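Local coordinates for SusD superfamily protein (Bacteroides fragilis NCTC 9343, PDB 3NQP) that probably binds sugars or glycans at the outer membrane of the bacterium, at residues E264-N278 with V372-V385. Residues are numbered along the deposited sequence; the frame is centred on the assembly and turned at random.
Sequences EIIFAIRFLEGEATN and VYCGDYIFYRLPWV. With EDO (1,2-ethanediol), chain F.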
loop_
_atom_site.group_PDB
_atom_site.type_symbol
_atom_site.label_atom_id
_atom_site.label_comp_id
_atom_site.label_asym_id
_atom_site.label_seq_id
_atom_site.Cartn_x
_atom_site.Cartn_y
_atom_site.Cartn_z
ATOM N N GLU A 264 10.955 10.479 7.624
ATOM C CA GLU A 264 9.744 9.686 7.930
ATOM C C GLU A 264 9.708 8.424 7.103
ATOM O O GLU A 264 9.011 7.477 7.430
ATOM C CB GLU A 264 8.510 10.529 7.615
ATOM C CG GLU A 264 7.200 9.889 8.016
ATOM C CD GLU A 264 6.035 10.881 8.026
ATOM O OE1 GLU A 264 6.208 12.053 8.491
ATOM O OE2 GLU A 264 4.919 10.473 7.654
ATOM N N ILE A 265 10.413 8.416 5.980
ATOM C CA ILE A 265 10.334 7.310 5.046
ATOM C C ILE A 265 11.311 6.216 5.446
ATOM O O ILE A 265 12.425 6.505 5.857
ATOM C CB ILE A 265 10.621 7.789 3.596
ATOM C CG1 ILE A 265 9.468 8.710 3.083
ATOM C CG2 ILE A 265 10.788 6.600 2.611
ATOM C CD1 ILE A 265 9.747 9.283 1.692
ATOM N N ILE A 266 10.864 4.964 5.338
ATOM C CA ILE A 266 11.689 3.786 5.552
ATOM C C ILE A 266 12.111 3.204 4.184
ATOM O O ILE A 266 13.294 3.059 3.901
ATOM C CB ILE A 266 10.942 2.681 6.340
ATOM C CG1 ILE A 266 10.800 3.039 7.822
ATOM C CG2 ILE A 266 11.737 1.407 6.303
ATOM C CD1 ILE A 266 9.476 3.544 8.313
ATOM N N PHE A 267 11.138 2.911 3.336
ATOM C CA PHE A 267 11.420 2.428 1.983
ATOM C C PHE A 267 10.386 2.967 0.975
ATOM O O PHE A 267 9.170 2.904 1.219
ATOM C CB PHE A 267 11.527 0.889 1.919
ATOM C CG PHE A 267 11.695 0.404 0.526
ATOM C CD1 PHE A 267 12.925 0.471 -0.087
ATOM C CD2 PHE A 267 10.610 -0.099 -0.194
ATOM C CE1 PHE A 267 13.095 0.060 -1.404
ATOM C CE2 PHE A 267 10.769 -0.471 -1.530
ATOM C CZ PHE A 267 12.020 -0.392 -2.121
ATOM N N ALA A 268 10.886 3.536 -0.135
ATOM C CA ALA A 268 10.051 4.057 -1.210
ATOM C C ALA A 268 10.600 3.588 -2.569
ATOM O O ALA A 268 11.806 3.353 -2.690
ATOM C CB ALA A 268 10.059 5.615 -1.178
ATOM N N ILE A 269 9.692 3.469 -3.552
ATOM C CA ILE A 269 10.003 3.231 -4.943
ATOM C C ILE A 269 10.336 4.580 -5.614
ATOM O O ILE A 269 9.530 5.493 -5.599
ATOM C CB ILE A 269 8.802 2.604 -5.674
ATOM C CG1 ILE A 269 8.475 1.201 -5.107
ATOM C CG2 ILE A 269 9.015 2.580 -7.193
ATOM C CD1 ILE A 269 9.589 0.162 -5.249
ATOM N N ARG A 270 11.510 4.670 -6.205
ATOM C CA ARG A 270 12.000 5.880 -6.902
ATOM C C ARG A 270 11.467 6.003 -8.324
ATOM O O ARG A 270 11.704 5.135 -9.174
ATOM C CB ARG A 270 13.546 5.871 -6.906
ATOM C CG ARG A 270 14.257 7.074 -7.613
ATOM C CD ARG A 270 13.775 8.451 -7.083
ATOM N NE ARG A 270 13.803 8.613 -5.624
ATOM C CZ ARG A 270 14.877 8.900 -4.908
ATOM N NH1 ARG A 270 16.076 9.044 -5.485
ATOM N NH2 ARG A 270 14.766 8.990 -3.597
ATOM N N PHE A 271 10.720 7.089 -8.570
ATOM C CA PHE A 271 10.347 7.499 -9.908
ATOM C C PHE A 271 11.227 8.723 -10.184
ATOM O O PHE A 271 11.512 9.489 -9.274
ATOM C CB PHE A 271 8.823 7.774 -10.002
ATOM C CG PHE A 271 7.998 6.486 -10.057
ATOM C CD1 PHE A 271 7.947 5.720 -11.227
ATOM C CD2 PHE A 271 7.357 6.010 -8.947
ATOM C CE1 PHE A 271 7.252 4.522 -11.276
ATOM C CE2 PHE A 271 6.681 4.824 -8.969
ATOM C CZ PHE A 271 6.615 4.063 -10.145
ATOM N N LEU A 272 11.719 8.848 -11.414
ATOM C CA LEU A 272 12.742 9.848 -11.761
ATOM C C LEU A 272 12.442 10.395 -13.146
ATOM O O LEU A 272 12.289 9.626 -14.087
ATOM C CB LEU A 272 14.136 9.201 -11.736
ATOM C CG LEU A 272 15.400 10.014 -12.049
ATOM C CD1 LEU A 272 15.599 11.165 -11.026
ATOM C CD2 LEU A 272 16.637 9.097 -12.112
ATOM N N GLU A 273 12.268 11.709 -13.249
ATOM C CA GLU A 273 12.090 12.357 -14.550
ATOM C C GLU A 273 13.137 11.862 -15.541
ATOM O O GLU A 273 14.301 11.693 -15.206
ATOM C CB GLU A 273 12.161 13.868 -14.427
ATOM C CG GLU A 273 11.918 14.617 -15.724
ATOM C CD GLU A 273 11.890 16.125 -15.528
ATOM O OE1 GLU A 273 12.055 16.612 -14.399
ATOM O OE2 GLU A 273 11.659 16.821 -16.507
ATOM N N GLY A 274 12.687 11.568 -16.749
ATOM C CA GLY A 274 13.571 11.045 -17.770
ATOM C C GLY A 274 13.886 9.579 -17.696
ATOM O O GLY A 274 14.607 9.087 -18.551
ATOM N N GLU A 275 13.364 8.872 -16.696
ATOM C CA GLU A 275 13.610 7.420 -16.567
ATOM C C GLU A 275 12.280 6.650 -16.457
ATOM O O GLU A 275 11.969 5.819 -17.306
ATOM C CB GLU A 275 14.511 7.157 -15.368
ATOM C CG GLU A 275 14.890 5.678 -15.117
ATOM C CD GLU A 275 15.870 5.529 -13.935
ATOM O OE1 GLU A 275 15.430 5.609 -12.752
ATOM O OE2 GLU A 275 17.081 5.334 -14.173
ATOM N N ALA A 276 11.491 6.948 -15.426
ATOM C CA ALA A 276 10.184 6.315 -15.239
ATOM C C ALA A 276 9.342 7.242 -14.401
ATOM O O ALA A 276 9.849 7.877 -13.462
ATOM C CB ALA A 276 10.336 4.972 -14.572
ATOM N N THR A 277 8.079 7.384 -14.805
ATOM C CA THR A 277 7.065 8.141 -14.091
ATOM C C THR A 277 5.848 7.247 -13.827
ATOM O O THR A 277 5.742 6.161 -14.367
ATOM C CB THR A 277 6.654 9.428 -14.890
ATOM O OG1 THR A 277 6.181 9.073 -16.192
ATOM C CG2 THR A 277 7.857 10.390 -15.041
ATOM N N ASN A 278 4.945 7.681 -12.958
ATOM C CA ASN A 278 3.840 6.833 -12.546
ATOM C C ASN A 278 2.536 7.400 -13.102
ATOM O O ASN A 278 2.528 8.478 -13.749
ATOM C CB ASN A 278 3.855 6.682 -11.025
ATOM C CG ASN A 278 3.753 8.003 -10.296
ATOM O OD1 ASN A 278 2.799 8.745 -10.516
ATOM N ND2 ASN A 278 4.707 8.274 -9.375
ATOM N N VAL A 372 5.388 16.518 -14.343
ATOM C CA VAL A 372 6.055 15.227 -14.342
ATOM C C VAL A 372 5.624 14.411 -13.133
ATOM O O VAL A 372 5.836 14.812 -12.007
ATOM C CB VAL A 372 7.598 15.400 -14.344
ATOM C CG1 VAL A 372 8.295 14.043 -14.366
ATOM C CG2 VAL A 372 8.088 16.223 -15.563
ATOM N N TYR A 373 4.996 13.267 -13.357
ATOM C CA TYR A 373 4.510 12.432 -12.237
ATOM C C TYR A 373 5.639 11.538 -11.678
ATOM O O TYR A 373 5.625 10.334 -11.853
ATOM C CB TYR A 373 3.311 11.600 -12.664
ATOM C CG TYR A 373 2.134 12.473 -13.060
ATOM C CD1 TYR A 373 1.375 13.133 -12.102
ATOM C CD2 TYR A 373 1.806 12.665 -14.381
ATOM C CE1 TYR A 373 0.285 13.945 -12.474
ATOM C CE2 TYR A 373 0.751 13.467 -14.755
ATOM C CZ TYR A 373 -0.010 14.113 -13.790
ATOM O OH TYR A 373 -1.072 14.905 -14.163
ATOM N N CYS A 374 6.619 12.168 -11.023
ATOM C CA CYS A 374 7.747 11.471 -10.437
ATOM C C CYS A 374 7.681 11.424 -8.921
ATOM O O CYS A 374 8.711 11.327 -8.261
ATOM C CB CYS A 374 9.068 12.090 -10.931
ATOM S SG CYS A 374 9.303 13.810 -10.450
ATOM N N GLY A 375 6.471 11.509 -8.343
ATOM C CA GLY A 375 6.315 11.241 -6.913
ATOM C C GLY A 375 6.751 9.805 -6.575
ATOM O O GLY A 375 6.419 8.886 -7.302
ATOM N N ASP A 376 7.524 9.606 -5.518
ATOM C CA ASP A 376 7.988 8.247 -5.190
ATOM C C ASP A 376 6.830 7.459 -4.595
ATOM O O ASP A 376 5.919 8.041 -3.970
ATOM C CB ASP A 376 9.123 8.280 -4.158
ATOM C CG ASP A 376 10.506 8.599 -4.768
ATOM O OD1 ASP A 376 10.604 8.799 -6.005
ATOM O OD2 ASP A 376 11.492 8.647 -3.960
ATOM N N TYR A 377 6.830 6.141 -4.805
ATOM C CA TYR A 377 5.788 5.291 -4.196
ATOM C C TYR A 377 6.271 4.758 -2.830
ATOM O O TYR A 377 7.085 3.824 -2.767
ATOM C CB TYR A 377 5.382 4.158 -5.183
ATOM C CG TYR A 377 4.083 4.421 -5.920
ATOM C CD1 TYR A 377 3.851 5.632 -6.565
ATOM C CD2 TYR A 377 3.045 3.503 -5.898
ATOM C CE1 TYR A 377 2.660 5.875 -7.204
ATOM C CE2 TYR A 377 1.844 3.766 -6.503
ATOM C CZ TYR A 377 1.645 4.932 -7.150
ATOM O OH TYR A 377 0.417 5.169 -7.714
ATOM N N ILE A 378 5.795 5.361 -1.741
ATOM C CA ILE A 378 6.274 4.996 -0.386
ATOM C C ILE A 378 5.567 3.719 -0.013
ATOM O O ILE A 378 4.334 3.671 -0.111
ATOM C CB ILE A 378 5.912 6.088 0.659
ATOM C CG1 ILE A 378 6.518 7.424 0.216
ATOM C CG2 ILE A 378 6.319 5.606 2.095
ATOM C CD1 ILE A 378 6.089 8.676 0.971
ATOM N N PHE A 379 6.329 2.681 0.345
ATOM C CA PHE A 379 5.785 1.434 0.835
ATOM C C PHE A 379 5.718 1.421 2.364
ATOM O O PHE A 379 4.738 0.953 2.905
ATOM C CB PHE A 379 6.633 0.242 0.357
ATOM C CG PHE A 379 6.440 -0.118 -1.082
ATOM C CD1 PHE A 379 5.601 0.594 -1.922
ATOM C CD2 PHE A 379 7.146 -1.181 -1.597
ATOM C CE1 PHE A 379 5.440 0.206 -3.254
ATOM C CE2 PHE A 379 6.985 -1.577 -2.912
ATOM C CZ PHE A 379 6.146 -0.898 -3.737
ATOM N N TYR A 380 6.750 1.915 3.053
ATOM C CA TYR A 380 6.709 2.019 4.520
ATOM C C TYR A 380 7.186 3.398 4.951
ATOM O O TYR A 380 8.254 3.808 4.514
ATOM C CB TYR A 380 7.609 1.007 5.186
ATOM C CG TYR A 380 7.264 -0.403 4.889
ATOM C CD1 TYR A 380 6.061 -0.947 5.365
ATOM C CD2 TYR A 380 8.083 -1.200 4.108
ATOM C CE1 TYR A 380 5.708 -2.217 5.119
ATOM C CE2 TYR A 380 7.719 -2.537 3.844
ATOM C CZ TYR A 380 6.518 -3.031 4.348
ATOM O OH TYR A 380 6.100 -4.335 4.142
ATOM N N ARG A 381 6.399 4.077 5.789
ATOM C CA ARG A 381 6.864 5.295 6.488
ATOM C C ARG A 381 6.399 5.275 7.970
ATOM O O ARG A 381 5.612 4.412 8.378
ATOM C CB ARG A 381 6.396 6.533 5.740
ATOM C CG ARG A 381 4.947 6.637 5.530
ATOM C CD ARG A 381 4.595 7.953 4.844
ATOM N NE ARG A 381 3.169 8.045 4.581
ATOM C CZ ARG A 381 2.253 8.641 5.362
ATOM N NH1 ARG A 381 2.554 9.242 6.506
ATOM N NH2 ARG A 381 0.994 8.633 4.982
ATOM N N LEU A 382 6.906 6.181 8.781
ATOM C CA LEU A 382 6.803 6.008 10.229
ATOM C C LEU A 382 5.359 5.947 10.780
ATOM O O LEU A 382 5.113 5.130 11.650
ATOM C CB LEU A 382 7.632 7.093 10.954
ATOM C CG LEU A 382 8.114 6.792 12.359
ATOM C CD1 LEU A 382 9.070 5.535 12.279
ATOM C CD2 LEU A 382 8.820 8.075 12.937
ATOM N N PRO A 383 4.397 6.802 10.315
ATOM C CA PRO A 383 3.050 6.659 10.875
ATOM C C PRO A 383 2.394 5.279 10.631
ATOM O O PRO A 383 1.512 4.858 11.412
ATOM C CB PRO A 383 2.225 7.780 10.179
ATOM C CG PRO A 383 3.256 8.828 9.812
ATOM C CD PRO A 383 4.485 7.957 9.421
ATOM N N TRP A 384 2.812 4.582 9.584
ATOM C CA TRP A 384 2.382 3.178 9.387
ATOM C C TRP A 384 2.866 2.329 10.564
ATOM O O TRP A 384 2.142 1.457 11.048
ATOM C CB TRP A 384 2.846 2.628 8.024
ATOM C CG TRP A 384 2.496 1.172 7.795
ATOM C CD1 TRP A 384 1.383 0.680 7.195
ATOM C CD2 TRP A 384 3.281 0.061 8.152
ATOM N NE1 TRP A 384 1.406 -0.686 7.177
ATOM C CE2 TRP A 384 2.563 -1.096 7.777
ATOM C CE3 TRP A 384 4.522 -0.084 8.797
ATOM C CZ2 TRP A 384 3.048 -2.387 8.010
ATOM C CZ3 TRP A 384 5.014 -1.338 8.990
ATOM C CH2 TRP A 384 4.285 -2.475 8.612
ATOM N N VAL A 385 4.083 2.583 11.034
ATOM C CA VAL A 385 4.666 1.784 12.116
ATOM C C VAL A 385 3.824 2.050 13.376
ATOM O O VAL A 385 3.367 1.117 14.064
ATOM C CB VAL A 385 6.195 2.014 12.317
ATOM C CG1 VAL A 385 6.671 1.230 13.511
ATOM C CG2 VAL A 385 7.038 1.664 11.007
HETATM C C1 EDO F . 7.733 6.047 -18.564
HETATM O O1 EDO F . 7.355 5.700 -17.194
HETATM C C2 EDO F . 7.392 7.456 -19.078
HETATM O O2 EDO F . 7.747 8.646 -18.273
HETATM O O HOH W 1 3.742 11.290 -9.267
#
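Ile269 packs closely on Phe379: its CG1 lies over one face of the ring, 3.9 Å from the centroid, a CH-pi contact. CG1 gets there by standing beside the backbone N (chi1 -64°). Phe267 runs alongside Phe379, pointing the same way, its CE2 3.7 Å from Phe379 CD2, while helices 21-37 and 39-48 supply neighbours for Ile269 and Phe379. A step further, the edge of Phe271 is directed at the Tyr377 face in an offset edge-to-face pair. All this hangs on a two-stranded antiparallel sheet kinked by two classic beta bulges: Tyr380 O takes both Ile266 N and Phe267 N, and Phe267 O takes both Phe379 N and Tyr380 N. Where strand passes into helix 382-396, buried Glu264 OE2 bridges to Arg381 NH1 at 2.9 Å; Arg412 takes the other carboxylate oxygen and Glu445 also pairs with NH1. Asp376 grips Arg270 nearly coplanar, its OD2 meeting NE at 2.8 Å through the syn lone pair; OD1 accepts Phe271 N from above the carboxylate plane and also pairs with Lys260. Asn278 N closes the far end on Tyr373 O at 3.0 Å. The turn between is looser: Glu273 and exposed Thr277 touch Val372, and Thr277 N and OG1 hold an ethanediol, probably from the crystallisation liquor.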